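Local coordinates for SCARECROW-LIKE protein 7 (Oryza sativa Japonica Group, PDB 5HYZ) that probably acts as a transcription factor in plant development and abiotic stress resistance, and binds DNA in vitro, with its GRAS domain involved, at residues Phe45-Ala50 / Arg294-Glu299; Gln99-Ala104 / Ala125-Ala130; Thr145-Pro150 / Arg185-Leu190; Leu265-Asp270 / Ala362-Pro367. All coordinates share one frame; numbering follows the deposited sequence.

The four contacts illustrate how chemistry follows position in a GRAS domain, where a helix bundle adjoins a Rossmann-like sheet. Interactions 1 and 3 are buried and wholly apolar across their segments, the first between helices of the bundle, the second between a sheet strand and a loop. Interaction 2, also apolar, is only partly buried and borders the second subunit. Interaction 4, likewise partly buried, differs in having a hydrogen bond and a CH-pi contact where a hairpin meets a helix. Interactions 1 and 4 touch directly, Tyr-46 CD2 lying 3.8 Å from Phe-266 CZ. Interactions 3 and 4 reach the same sheet but lie on opposite sides of the chain's centre, about 31 Å apart between centres.

Interaction 1: residues Phe45-Ala50 / Arg294-Glu299; sequences FYFADA and RAVGPE
Val-296 and Ala-50 bring two helix surfaces together at a point where one helix ends, an example of how small residues let backbones come close. The methyl of Ala-50 points at the other segment, and its CB lies 3.6 Å from Val-296 CG1. That same CG1 is also the branch turned to Phe-47, meeting the ring obliquely at CD2 from 4.3 Å. One methyl thus touches both an alanine and an aromatic ring. Val-296 holds it there with chi1 at 128°, well off a staggered position, which suggests a somewhat strained fit. Immediately afterwards the chain leaves helical conformation at Gly-297, and there the two segments approach most closely, Ala-50 CA 4.8 Å from Gly-297 CA. The carbonyl oxygen of Gly-297 is in turn bound by Arg-54, on the same helix as Ala-50. Outside the two segments, Phe-255 of helix 251-272 packs against Val-296 and makes an edge-to-face pair with the Phe-47 ring. Helices 39-57, 251-272 and 278-296 therefore share one apolar cluster, joining the first predicted leucine repeat to the later part of the sequence, an arrangement typical of the interior of the helix bundle in the GRAS domain.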
loop_
_atom_site.group_PDB
_atom_site.type_symbol
_atom_site.label_atom_id
_atom_site.label_comp_id
_atom_site.label_asym_id
_atom_site.label_seq_id
_atom_site.Cartn_x
_atom_site.Cartn_y
_atom_site.Cartn_z
ATOM N N PHE A 45 0.447 -22.791 21.283
ATOM C CA PHE A 45 -0.059 -23.961 20.573
ATOM C C PHE A 45 0.968 -24.558 19.608
ATOM O O PHE A 45 1.263 -25.772 19.656
ATOM C CB PHE A 45 -1.368 -23.597 19.837
ATOM C CG PHE A 45 -1.908 -24.716 18.975
ATOM C CD1 PHE A 45 -2.807 -25.635 19.505
ATOM C CD2 PHE A 45 -1.516 -24.850 17.661
ATOM C CE1 PHE A 45 -3.300 -26.682 18.725
ATOM C CE2 PHE A 45 -2.005 -25.902 16.848
ATOM C CZ PHE A 45 -2.911 -26.824 17.397
ATOM N N TYR A 46 1.544 -23.713 18.735
ATOM C CA TYR A 46 2.462 -24.276 17.749
ATOM C C TYR A 46 3.784 -24.696 18.384
ATOM O O TYR A 46 4.377 -25.706 17.991
ATOM C CB TYR A 46 2.703 -23.272 16.619
ATOM C CG TYR A 46 1.403 -23.045 15.882
ATOM C CD1 TYR A 46 0.901 -24.028 15.016
ATOM C CD2 TYR A 46 0.661 -21.881 16.069
ATOM C CE1 TYR A 46 -0.301 -23.845 14.346
ATOM C CE2 TYR A 46 -0.538 -21.702 15.410
ATOM C CZ TYR A 46 -1.014 -22.698 14.567
ATOM O OH TYR A 46 -2.215 -22.500 13.930
ATOM N N PHE A 47 4.255 -23.924 19.367
ATOM C CA PHE A 47 5.504 -24.338 20.039
ATOM C C PHE A 47 5.363 -25.597 20.883
ATOM O O PHE A 47 6.258 -26.408 20.928
ATOM C CB PHE A 47 6.033 -23.192 20.903
ATOM C CG PHE A 47 6.947 -22.281 20.150
ATOM C CD1 PHE A 47 6.431 -21.326 19.267
ATOM C CD2 PHE A 47 8.314 -22.383 20.303
ATOM C CE1 PHE A 47 7.294 -20.463 18.567
ATOM C CE2 PHE A 47 9.183 -21.564 19.568
ATOM C CZ PHE A 47 8.657 -20.587 18.707
ATOM N N ALA A 48 4.248 -25.755 21.560
ATOM C CA ALA A 48 4.041 -26.943 22.386
ATOM C C ALA A 48 3.895 -28.150 21.523
ATOM O O ALA A 48 4.332 -29.234 21.874
ATOM C CB ALA A 48 2.804 -26.758 23.268
ATOM N N ASP A 49 3.284 -27.971 20.355
ATOM C CA ASP A 49 3.223 -29.064 19.388
ATOM C C ASP A 49 4.608 -29.499 18.922
ATOM O O ASP A 49 4.928 -30.705 18.831
ATOM C CB ASP A 49 2.362 -28.636 18.201
ATOM C CG ASP A 49 2.022 -29.793 17.270
ATOM O OD1 ASP A 49 1.006 -30.467 17.527
ATOM O OD2 ASP A 49 2.773 -30.036 16.302
ATOM N N ALA A 50 5.441 -28.509 18.594
ATOM C CA ALA A 50 6.774 -28.846 18.133
ATOM C C ALA A 50 7.562 -29.527 19.256
ATOM O O ALA A 50 8.326 -30.465 18.984
ATOM C CB ALA A 50 7.528 -27.564 17.643
ATOM N N ARG A 294 10.506 -26.758 12.258
ATOM C CA ARG A 294 11.844 -26.987 11.773
ATOM C C ARG A 294 12.887 -26.506 12.782
ATOM O O ARG A 294 13.926 -27.137 12.935
ATOM C CB ARG A 294 12.035 -26.328 10.409
ATOM C CG ARG A 294 11.014 -26.858 9.439
ATOM C CD ARG A 294 11.360 -26.679 8.001
ATOM N NE ARG A 294 10.261 -27.180 7.179
ATOM C CZ ARG A 294 9.281 -26.428 6.684
ATOM N NH1 ARG A 294 9.263 -25.107 6.900
ATOM N NH2 ARG A 294 8.321 -27.000 5.961
ATOM N N ALA A 295 12.591 -25.437 13.497
ATOM C CA ALA A 295 13.606 -24.832 14.351
ATOM C C ALA A 295 13.723 -25.519 15.705
ATOM O O ALA A 295 14.807 -25.527 16.296
ATOM C CB ALA A 295 13.303 -23.377 14.564
ATOM N N VAL A 296 12.597 -26.059 16.182
ATOM C CA VAL A 296 12.472 -26.469 17.570
ATOM C C VAL A 296 11.932 -27.909 17.695
ATOM O O VAL A 296 11.763 -28.448 18.796
ATOM C CB VAL A 296 11.610 -25.361 18.252
ATOM C CG1 VAL A 296 10.420 -25.855 19.022
ATOM C CG2 VAL A 296 12.507 -24.406 18.987
ATOM N N GLY A 297 11.724 -28.545 16.551
ATOM C CA GLY A 297 11.193 -29.895 16.486
ATOM C C GLY A 297 12.274 -30.946 16.604
ATOM O O GLY A 297 13.352 -30.671 17.094
ATOM N N PRO A 298 11.986 -32.170 16.136
ATOM C CA PRO A 298 12.893 -33.305 16.324
ATOM C C PRO A 298 14.263 -33.140 15.692
ATOM O O PRO A 298 15.268 -33.550 16.281
ATOM C CB PRO A 298 12.143 -34.462 15.662
ATOM C CG PRO A 298 11.044 -33.840 14.847
ATOM C CD PRO A 298 10.688 -32.583 15.563
ATOM N N GLU A 299 14.306 -32.532 14.514
ATOM C CA GLU A 299 15.507 -32.663 13.681
ATOM C C GLU A 299 16.748 -31.970 14.244
ATOM O O GLU A 299 16.667 -30.862 14.800
ATOM C CB GLU A 299 15.222 -32.145 12.266
ATOM C CG GLU A 299 14.203 -32.978 11.502
ATOM C CD GLU A 299 13.938 -32.429 10.116
ATOM O OE1 GLU A 299 13.945 -31.181 9.955
ATOM O OE2 GLU A 299 13.731 -33.251 9.192
#

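Interaction 2: residues Gln99-Ala104 / Ala125-Ala130; sequences QAILEA and AALLQA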
loop_
_atom_site.group_PDB
_atom_site.type_symbol
_atom_site.label_atom_id
_atom_site.label_comp_id
_atom_site.label_asym_id
_atom_site.label_seq_id
_atom_site.Cartn_x
_atom_site.Cartn_y
_atom_site.Cartn_z
ATOM N N GLN A 99 16.056 1.057 -3.225
ATOM C CA GLN A 99 16.727 2.332 -3.089
ATOM C C GLN A 99 18.236 2.145 -3.162
ATOM O O GLN A 99 18.951 2.937 -3.830
ATOM C CB GLN A 99 16.264 2.998 -1.754
ATOM C CG GLN A 99 16.749 4.434 -1.610
ATOM C CD GLN A 99 16.115 5.339 -2.694
ATOM O OE1 GLN A 99 14.933 5.163 -3.068
ATOM N NE2 GLN A 99 16.910 6.284 -3.228
ATOM N N ALA A 100 18.728 1.088 -2.507
ATOM C CA ALA A 100 20.186 0.794 -2.593
ATOM C C ALA A 100 20.646 0.450 -4.022
ATOM O O ALA A 100 21.714 0.901 -4.453
ATOM C CB ALA A 100 20.555 -0.342 -1.686
ATOM N N ILE A 101 19.815 -0.316 -4.751
ATOM C CA ILE A 101 20.170 -0.627 -6.146
ATOM C C ILE A 101 20.204 0.654 -7.000
ATOM O O ILE A 101 21.075 0.860 -7.825
ATOM C CB ILE A 101 19.156 -1.621 -6.695
ATOM C CG1 ILE A 101 19.338 -2.948 -5.923
ATOM C CG2 ILE A 101 19.375 -1.808 -8.211
ATOM C CD1 ILE A 101 18.168 -4.014 -6.162
ATOM N N LEU A 102 19.198 1.512 -6.787
ATOM C CA LEU A 102 19.088 2.754 -7.567
ATOM C C LEU A 102 20.298 3.608 -7.370
ATOM O O LEU A 102 20.843 4.163 -8.323
ATOM C CB LEU A 102 17.795 3.504 -7.159
ATOM C CG LEU A 102 17.429 4.734 -7.985
ATOM C CD1 LEU A 102 16.853 4.191 -9.243
ATOM C CD2 LEU A 102 16.380 5.600 -7.316
ATOM N N GLU A 103 20.729 3.727 -6.121
ATOM C CA GLU A 103 21.885 4.541 -5.857
ATOM C C GLU A 103 23.187 3.923 -6.343
ATOM O O GLU A 103 24.051 4.633 -6.861
ATOM C CB GLU A 103 21.963 4.820 -4.377
ATOM C CG GLU A 103 20.804 5.812 -4.084
ATOM C CD GLU A 103 20.638 6.141 -2.581
ATOM O OE1 GLU A 103 21.480 5.706 -1.765
ATOM O OE2 GLU A 103 19.632 6.794 -2.230
ATOM N N ALA A 104 23.321 2.613 -6.196
ATOM C CA ALA A 104 24.565 1.954 -6.655
ATOM C C ALA A 104 24.767 1.988 -8.155
ATOM O O ALA A 104 25.891 1.896 -8.646
ATOM C CB ALA A 104 24.597 0.486 -6.160
ATOM N N ALA A 125 8.827 -4.240 -10.674
ATOM C CA ALA A 125 7.962 -3.199 -11.245
ATOM C C ALA A 125 8.235 -1.863 -10.521
ATOM O O ALA A 125 8.399 -0.817 -11.161
ATOM C CB ALA A 125 6.501 -3.600 -11.110
ATOM N N ALA A 126 8.388 -1.947 -9.197
ATOM C CA ALA A 126 8.724 -0.744 -8.442
ATOM C C ALA A 126 10.083 -0.172 -8.861
ATOM O O ALA A 126 10.281 1.073 -9.007
ATOM C CB ALA A 126 8.660 -1.062 -6.907
ATOM N N LEU A 127 11.070 -1.056 -9.032
ATOM C CA LEU A 127 12.373 -0.582 -9.412
ATOM C C LEU A 127 12.351 0.031 -10.827
ATOM O O LEU A 127 12.995 1.033 -11.089
ATOM C CB LEU A 127 13.417 -1.757 -9.403
ATOM C CG LEU A 127 14.823 -1.215 -9.735
ATOM C CD1 LEU A 127 15.480 -0.453 -8.539
ATOM C CD2 LEU A 127 15.799 -2.358 -10.099
ATOM N N LEU A 128 11.635 -0.598 -11.740
ATOM C CA LEU A 128 11.554 -0.039 -13.109
ATOM C C LEU A 128 10.981 1.389 -13.066
ATOM O O LEU A 128 11.481 2.309 -13.701
ATOM C CB LEU A 128 10.665 -0.929 -13.972
ATOM C CG LEU A 128 11.371 -2.232 -14.443
ATOM C CD1 LEU A 128 10.324 -3.225 -15.086
ATOM C CD2 LEU A 128 12.511 -1.878 -15.409
ATOM N N GLN A 129 9.904 1.543 -12.326
ATOM C CA GLN A 129 9.331 2.903 -12.183
ATOM C C GLN A 129 10.344 3.905 -11.626
ATOM O O GLN A 129 10.520 5.061 -12.135
ATOM C CB GLN A 129 8.107 2.816 -11.282
ATOM C CG GLN A 129 7.394 4.218 -10.994
ATOM C CD GLN A 129 6.639 4.704 -12.199
ATOM O OE1 GLN A 129 6.306 3.941 -13.094
ATOM N NE2 GLN A 129 6.354 6.022 -12.233
ATOM N N ALA A 130 11.064 3.460 -10.588
ATOM C CA ALA A 130 12.090 4.322 -9.996
ATOM C C ALA A 130 13.240 4.638 -10.943
ATOM O O ALA A 130 13.664 5.785 -11.020
ATOM C CB ALA A 130 12.616 3.686 -8.676
#
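Leu-102 and Ala-130 mark the point where segments 99-104 and 125-130 of helices 89-104 and 122-132 come nearest, their CA atoms 7.6 Å apart. At this spacing the backbones do not touch, and side chains fill the gap between two helices of the Rossmann-like part of the GRAS domain. Strand 110-118, which carries the VHIID motif, links the two helices in the chain. The contact offers a case of branched side chains packing without any hydrogen bond across the segments. Ile-101 and Leu-127 cross at about a right angle, and Ile-101 CG2 faces the fork of the leucine, 4.1 Å from Leu-127 CD1 and equally far from CD2. This methyl is the branch of Ile-101 lying anti to its own backbone nitrogen, whereas CG1 leaves beside that nitrogen. Val-236 and Thr-238 of the sheet receive the same side chain. At the less buried end Leu-102 CD1 rests on the last turn of the opposite segment, 4.0 Å from Ala-130 O and 4.3 Å from Ala-130 CB. Further round helix 122-132, Gln-129 bonds to Ser-334 of the second subunit, which brings the dimer interface close by. Along the first helix, Gln-99 NE2 donates a nearly straight bond (174°) of 2.9 Å to Glu-103 OE2, arriving from above the carboxylate plane while the acceptor stays in the plane of the amide.

Interaction 3: residues Thr145-Pro150 / Arg185-Leu190; sequences TGVPSP and RPVHEL
Leu-190, which meets Val-147 across this contact, also serves a flat group of its own segment: its CD2 lies over one face of the Arg-185 guanidinium, 3.8 Å above the plane and displaced toward the rim. A second flat group, the His-188 ring, receives Pro-186 CB on one face, again toward the rim. Both contacts lie within the loop 185-190, whose short 3-10 turn is closed by two backbone bonds, from Glu-189 N to Pro-186 O and from Leu-190 N to Val-187 O. What this compact loop presents to the strand is aliphatic. Val-147 points toward it and splits its two methyls between two partners. CG1, anti to the backbone nitrogen (chi1 174°), comes within 3.6 Å of Val-187 CG2, and the two valine side chains cross at about a right angle. CG2, on the side of the backbone nitrogen, is directed to the other neighbour, 4.3 Å from Leu-190 CD1. Both valines also touch Phe-116, so an aromatic residue of strand 110-118 completes the apolar group. Leu-190 is tied further by its carbonyl oxygen, which accepts from Arg-224 of helix 220-231. Strand 141-148 itself runs between 110-118 and 177-182 in the parallel part of the mixed sheet, Val-147 pairing by backbone with Asp-115 of the VHIID motif and Gly-146 with Val-181, and the loop packs beside its C-terminal end.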
loop_
_atom_site.group_PDB
_atom_site.type_symbol
_atom_site.label_atom_id
_atom_site.label_comp_id
_atom_site.label_asym_id
_atom_site.label_seq_id
_atom_site.Cartn_x
_atom_site.Cartn_y
_atom_site.Cartn_z
ATOM N N THR A 145 17.457 -11.361 -14.514
ATOM C CA THR A 145 17.588 -12.822 -14.517
ATOM C C THR A 145 17.017 -13.342 -13.212
ATOM O O THR A 145 17.485 -12.949 -12.142
ATOM C CB THR A 145 19.088 -13.234 -14.663
ATOM O OG1 THR A 145 19.580 -12.742 -15.918
ATOM C CG2 THR A 145 19.171 -14.770 -14.598
ATOM N N GLY A 146 15.984 -14.171 -13.272
ATOM C CA GLY A 146 15.336 -14.562 -12.039
ATOM C C GLY A 146 15.447 -16.038 -11.703
ATOM O O GLY A 146 15.142 -16.888 -12.543
ATOM N N VAL A 147 15.879 -16.337 -10.480
ATOM C CA VAL A 147 15.876 -17.693 -9.923
ATOM C C VAL A 147 14.641 -17.789 -9.041
ATOM O O VAL A 147 14.470 -16.981 -8.081
ATOM C CB VAL A 147 17.139 -17.957 -9.102
ATOM C CG1 VAL A 147 17.058 -19.294 -8.411
ATOM C CG2 VAL A 147 18.420 -17.820 -9.959
ATOM N N PRO A 148 13.760 -18.768 -9.300
ATOM C CA PRO A 148 12.475 -18.768 -8.597
ATOM C C PRO A 148 12.647 -19.093 -7.120
ATOM O O PRO A 148 13.414 -19.957 -6.712
ATOM C CB PRO A 148 11.663 -19.898 -9.272
ATOM C CG PRO A 148 12.696 -20.772 -9.960
ATOM C CD PRO A 148 13.828 -19.792 -10.357
ATOM N N SER A 149 11.900 -18.379 -6.308
ATOM C CA SER A 149 11.861 -18.657 -4.878
ATOM C C SER A 149 11.259 -20.033 -4.558
ATOM O O SER A 149 10.341 -20.480 -5.258
ATOM C CB SER A 149 11.013 -17.568 -4.180
ATOM O OG SER A 149 10.661 -18.016 -2.887
ATOM N N PRO A 150 11.730 -20.692 -3.480
ATOM C CA PRO A 150 11.088 -21.932 -3.039
ATOM C C PRO A 150 9.598 -21.725 -2.765
ATOM O O PRO A 150 8.831 -22.698 -2.842
ATOM C CB PRO A 150 11.841 -22.280 -1.744
ATOM C CG PRO A 150 13.136 -21.636 -1.889
ATOM C CD PRO A 150 12.935 -20.397 -2.691
ATOM N N ARG A 185 17.333 -24.436 -13.276
ATOM C CA ARG A 185 18.166 -25.477 -12.682
ATOM C C ARG A 185 18.475 -25.124 -11.257
ATOM O O ARG A 185 18.447 -23.947 -10.905
ATOM C CB ARG A 185 19.457 -25.694 -13.458
ATOM C CG ARG A 185 19.151 -26.368 -14.845
ATOM C CD ARG A 185 20.027 -25.743 -15.917
ATOM N NE ARG A 185 21.349 -25.992 -15.605
ATOM C CZ ARG A 185 22.379 -25.172 -15.786
ATOM N NH1 ARG A 185 22.335 -23.938 -16.338
ATOM N NH2 ARG A 185 23.499 -25.666 -15.411
ATOM N N PRO A 186 18.752 -26.150 -10.419
ATOM C CA PRO A 186 19.150 -25.868 -9.017
ATOM C C PRO A 186 20.321 -24.930 -8.910
ATOM O O PRO A 186 21.301 -25.023 -9.637
ATOM C CB PRO A 186 19.580 -27.244 -8.460
ATOM C CG PRO A 186 18.969 -28.298 -9.403
ATOM C CD PRO A 186 18.792 -27.597 -10.757
ATOM N N VAL A 187 20.259 -24.028 -7.930
ATOM C CA VAL A 187 21.305 -22.999 -7.835
ATOM C C VAL A 187 22.665 -23.602 -7.622
ATOM O O VAL A 187 23.694 -23.070 -8.097
ATOM C CB VAL A 187 20.974 -22.010 -6.666
ATOM C CG1 VAL A 187 22.093 -21.023 -6.505
ATOM C CG2 VAL A 187 19.750 -21.268 -7.011
ATOM N N HIS A 188 22.696 -24.738 -6.934
ATOM C CA HIS A 188 23.988 -25.416 -6.728
ATOM C C HIS A 188 24.618 -25.925 -8.016
ATOM O O HIS A 188 25.781 -26.264 -8.015
ATOM C CB HIS A 188 23.873 -26.586 -5.706
ATOM C CG HIS A 188 23.013 -27.731 -6.154
ATOM N ND1 HIS A 188 23.440 -28.671 -7.074
ATOM C CD2 HIS A 188 21.760 -28.096 -5.796
ATOM C CE1 HIS A 188 22.475 -29.555 -7.274
ATOM N NE2 HIS A 188 21.449 -29.239 -6.505
ATOM N N GLU A 189 23.884 -25.961 -9.128
ATOM C CA GLU A 189 24.488 -26.296 -10.397
ATOM C C GLU A 189 24.821 -25.141 -11.300
ATOM O O GLU A 189 25.409 -25.340 -12.348
ATOM C CB GLU A 189 23.569 -27.187 -11.184
ATOM C CG GLU A 189 23.195 -28.418 -10.449
ATOM C CD GLU A 189 22.420 -29.345 -11.349
ATOM O OE1 GLU A 189 21.950 -28.890 -12.447
ATOM O OE2 GLU A 189 22.294 -30.529 -10.984
ATOM N N LEU A 190 24.415 -23.925 -10.936
ATOM C CA LEU A 190 24.637 -22.779 -11.813
ATOM C C LEU A 190 26.108 -22.305 -11.723
ATOM O O LEU A 190 26.769 -22.454 -10.685
ATOM C CB LEU A 190 23.671 -21.618 -11.383
ATOM C CG LEU A 190 22.207 -22.028 -11.470
ATOM C CD1 LEU A 190 21.365 -20.805 -11.035
ATOM C CD2 LEU A 190 21.796 -22.387 -12.923
#

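Interaction 4: residues Leu265-Asp270 / Ala362-Pro367; sequences LFESLD and AWEKRP
Trp-363 turns one face of its indole to Ser-268 and its N-H edge to Glu-267, so a single side chain meets helix 251-272 in two ways. It stands at the start of a type I' turn that forms the two-residue loop of a beta hairpin, with Trp-363 and Arg-366 bonded to each other through N and O in both directions. Ser-268 CB sits over the six-membered ring, 3.8 Å from its centroid and 19° off the normal, a CH-pi contact. The hydroxyl is directed elsewhere: OG donates to Leu-265 O one turn back and also bonds to Tyr-89 OH. Glu-267 runs extended beyond CG, which carries its carboxylate to the indole edge, where the carboxylate and ring planes stand 69° apart. Tyr-349 adds an edge-to-face ring partner to the tryptophan. Glu-364, at the exposed tip of the hairpin, brings its OE2 to 3.9 Å from Glu-267 OE1, a proximity of like charges that might raise proton affinity. A water accepts from Trp-363 NE1 and donates to Glu-267 OE1, with a weak bond to Glu-364 OE1. Helix and hairpin are finally joined by the bond from Trp-363 NE1 to Glu-267 OE1, 3.1 Å long and bent to 150°, which reaches the oxygen on its anti side.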
loop_
_atom_site.group_PDB
_atom_site.type_symbol
_atom_site.label_atom_id
_atom_site.label_comp_id
_atom_site.label_asym_id
_atom_site.label_seq_id
_atom_site.Cartn_x
_atom_site.Cartn_y
_atom_site.Cartn_z
ATOM N N LEU A 265 5.888 -11.598 15.573
ATOM C CA LEU A 265 5.114 -11.851 14.346
ATOM C C LEU A 265 3.612 -12.121 14.610
ATOM O O LEU A 265 2.703 -11.589 13.914
ATOM C CB LEU A 265 5.654 -13.049 13.552
ATOM C CG LEU A 265 6.968 -12.788 12.811
ATOM C CD1 LEU A 265 7.489 -14.083 12.236
ATOM C CD2 LEU A 265 6.711 -11.738 11.710
ATOM N N PHE A 266 3.349 -12.992 15.591
ATOM C CA PHE A 266 1.952 -13.343 15.928
ATOM C C PHE A 266 1.182 -12.120 16.390
ATOM O O PHE A 266 0.013 -11.955 16.004
ATOM C CB PHE A 266 1.898 -14.455 17.008
ATOM C CG PHE A 266 1.995 -15.854 16.425
ATOM C CD1 PHE A 266 3.130 -16.258 15.725
ATOM C CD2 PHE A 266 0.954 -16.766 16.582
ATOM C CE1 PHE A 266 3.220 -17.532 15.178
ATOM C CE2 PHE A 266 1.030 -18.041 16.049
ATOM C CZ PHE A 266 2.155 -18.437 15.357
ATOM N N GLU A 267 1.812 -11.284 17.218
ATOM C CA GLU A 267 1.170 -10.050 17.669
ATOM C C GLU A 267 0.855 -9.087 16.501
ATOM O O GLU A 267 -0.239 -8.484 16.441
ATOM C CB GLU A 267 2.016 -9.342 18.694
ATOM C CG GLU A 267 2.017 -9.991 20.059
ATOM C CD GLU A 267 2.979 -9.321 21.033
ATOM O OE1 GLU A 267 3.353 -8.144 20.756
ATOM O OE2 GLU A 267 3.371 -9.955 22.068
ATOM N N SER A 268 1.791 -8.959 15.560
ATOM C CA SER A 268 1.510 -8.085 14.393
ATOM C C SER A 268 0.366 -8.638 13.518
ATOM O O SER A 268 -0.378 -7.884 12.899
ATOM C CB SER A 268 2.789 -7.881 13.585
ATOM O OG SER A 268 3.115 -9.017 12.833
ATOM N N LEU A 269 0.192 -9.953 13.478
ATOM C CA LEU A 269 -0.985 -10.476 12.780
ATOM C C LEU A 269 -2.265 -10.131 13.530
ATOM O O LEU A 269 -3.308 -9.910 12.907
ATOM C CB LEU A 269 -0.911 -12.001 12.607
ATOM C CG LEU A 269 0.080 -12.576 11.595
ATOM C CD1 LEU A 269 -0.241 -14.048 11.303
ATOM C CD2 LEU A 269 0.070 -11.759 10.325
ATOM N N ASP A 270 -2.187 -10.137 14.858
ATOM C CA ASP A 270 -3.377 -9.922 15.691
ATOM C C ASP A 270 -3.954 -8.538 15.523
ATOM O O ASP A 270 -5.169 -8.327 15.639
ATOM C CB ASP A 270 -3.049 -10.104 17.172
ATOM C CG ASP A 270 -4.296 -10.190 18.039
ATOM O OD1 ASP A 270 -5.192 -10.969 17.682
ATOM O OD2 ASP A 270 -4.379 -9.468 19.057
ATOM N N ALA A 362 11.027 -3.284 12.894
ATOM C CA ALA A 362 10.790 -3.842 14.216
ATOM C C ALA A 362 9.343 -3.795 14.668
ATOM O O ALA A 362 8.570 -2.951 14.218
ATOM C CB ALA A 362 11.685 -3.071 15.233
ATOM N N TRP A 363 8.982 -4.718 15.566
ATOM C CA TRP A 363 7.673 -4.706 16.222
ATOM C C TRP A 363 7.911 -4.519 17.722
ATOM O O TRP A 363 8.670 -5.293 18.303
ATOM C CB TRP A 363 6.899 -6.016 15.970
ATOM C CG TRP A 363 5.578 -6.011 16.689
ATOM C CD1 TRP A 363 5.334 -6.543 17.938
ATOM C CD2 TRP A 363 4.316 -5.455 16.233
ATOM N NE1 TRP A 363 4.014 -6.358 18.274
ATOM C CE2 TRP A 363 3.360 -5.710 17.252
ATOM C CE3 TRP A 363 3.893 -4.812 15.058
ATOM C CZ2 TRP A 363 2.029 -5.309 17.139
ATOM C CZ3 TRP A 363 2.588 -4.422 14.948
ATOM C CH2 TRP A 363 1.661 -4.670 15.985
ATOM N N GLU A 364 7.317 -3.465 18.309
ATOM C CA GLU A 364 7.586 -3.159 19.741
ATOM C C GLU A 364 9.088 -3.149 20.037
ATOM O O GLU A 364 9.559 -3.752 21.002
ATOM C CB GLU A 364 6.859 -4.169 20.651
ATOM C CG GLU A 364 6.309 -3.530 21.927
ATOM C CD GLU A 364 5.104 -4.299 22.440
ATOM O OE1 GLU A 364 3.973 -3.759 22.361
ATOM O OE2 GLU A 364 5.288 -5.459 22.884
ATOM N N LYS A 365 9.818 -2.486 19.151
ATOM C CA LYS A 365 11.260 -2.283 19.206
ATOM C C LYS A 365 12.128 -3.526 19.054
ATOM O O LYS A 365 13.343 -3.422 19.170
ATOM C CB LYS A 365 11.610 -1.549 20.503
ATOM C CG LYS A 365 10.803 -0.240 20.568
ATOM C CD LYS A 365 11.521 0.863 21.376
ATOM C CE LYS A 365 10.570 2.059 21.607
ATOM N NZ LYS A 365 9.949 2.546 20.314
ATOM N N ARG A 366 11.530 -4.640 18.686
ATOM C CA ARG A 366 12.256 -5.871 18.408
ATOM C C ARG A 366 12.414 -6.025 16.880
ATOM O O ARG A 366 11.424 -6.185 16.203
ATOM C CB ARG A 366 11.481 -7.057 19.017
ATOM C CG ARG A 366 11.553 -8.506 18.402
ATOM C CD ARG A 366 12.921 -8.943 17.975
ATOM N NE ARG A 366 13.145 -10.389 17.863
ATOM C CZ ARG A 366 14.218 -10.860 17.229
ATOM N NH1 ARG A 366 15.056 -9.980 16.660
ATOM N NH2 ARG A 366 14.476 -12.164 17.148
ATOM N N PRO A 367 13.640 -5.992 16.392
ATOM C CA PRO A 367 13.931 -6.087 14.949
ATOM C C PRO A 367 13.389 -7.399 14.407
ATOM O O PRO A 367 13.648 -8.426 15.044
ATOM C CB PRO A 367 15.474 -6.063 14.894
ATOM C CG PRO A 367 15.904 -5.470 16.178
ATOM C CD PRO A 367 14.850 -5.727 17.194
HETATM O O HOH W 1 2.133 -6.072 20.840
#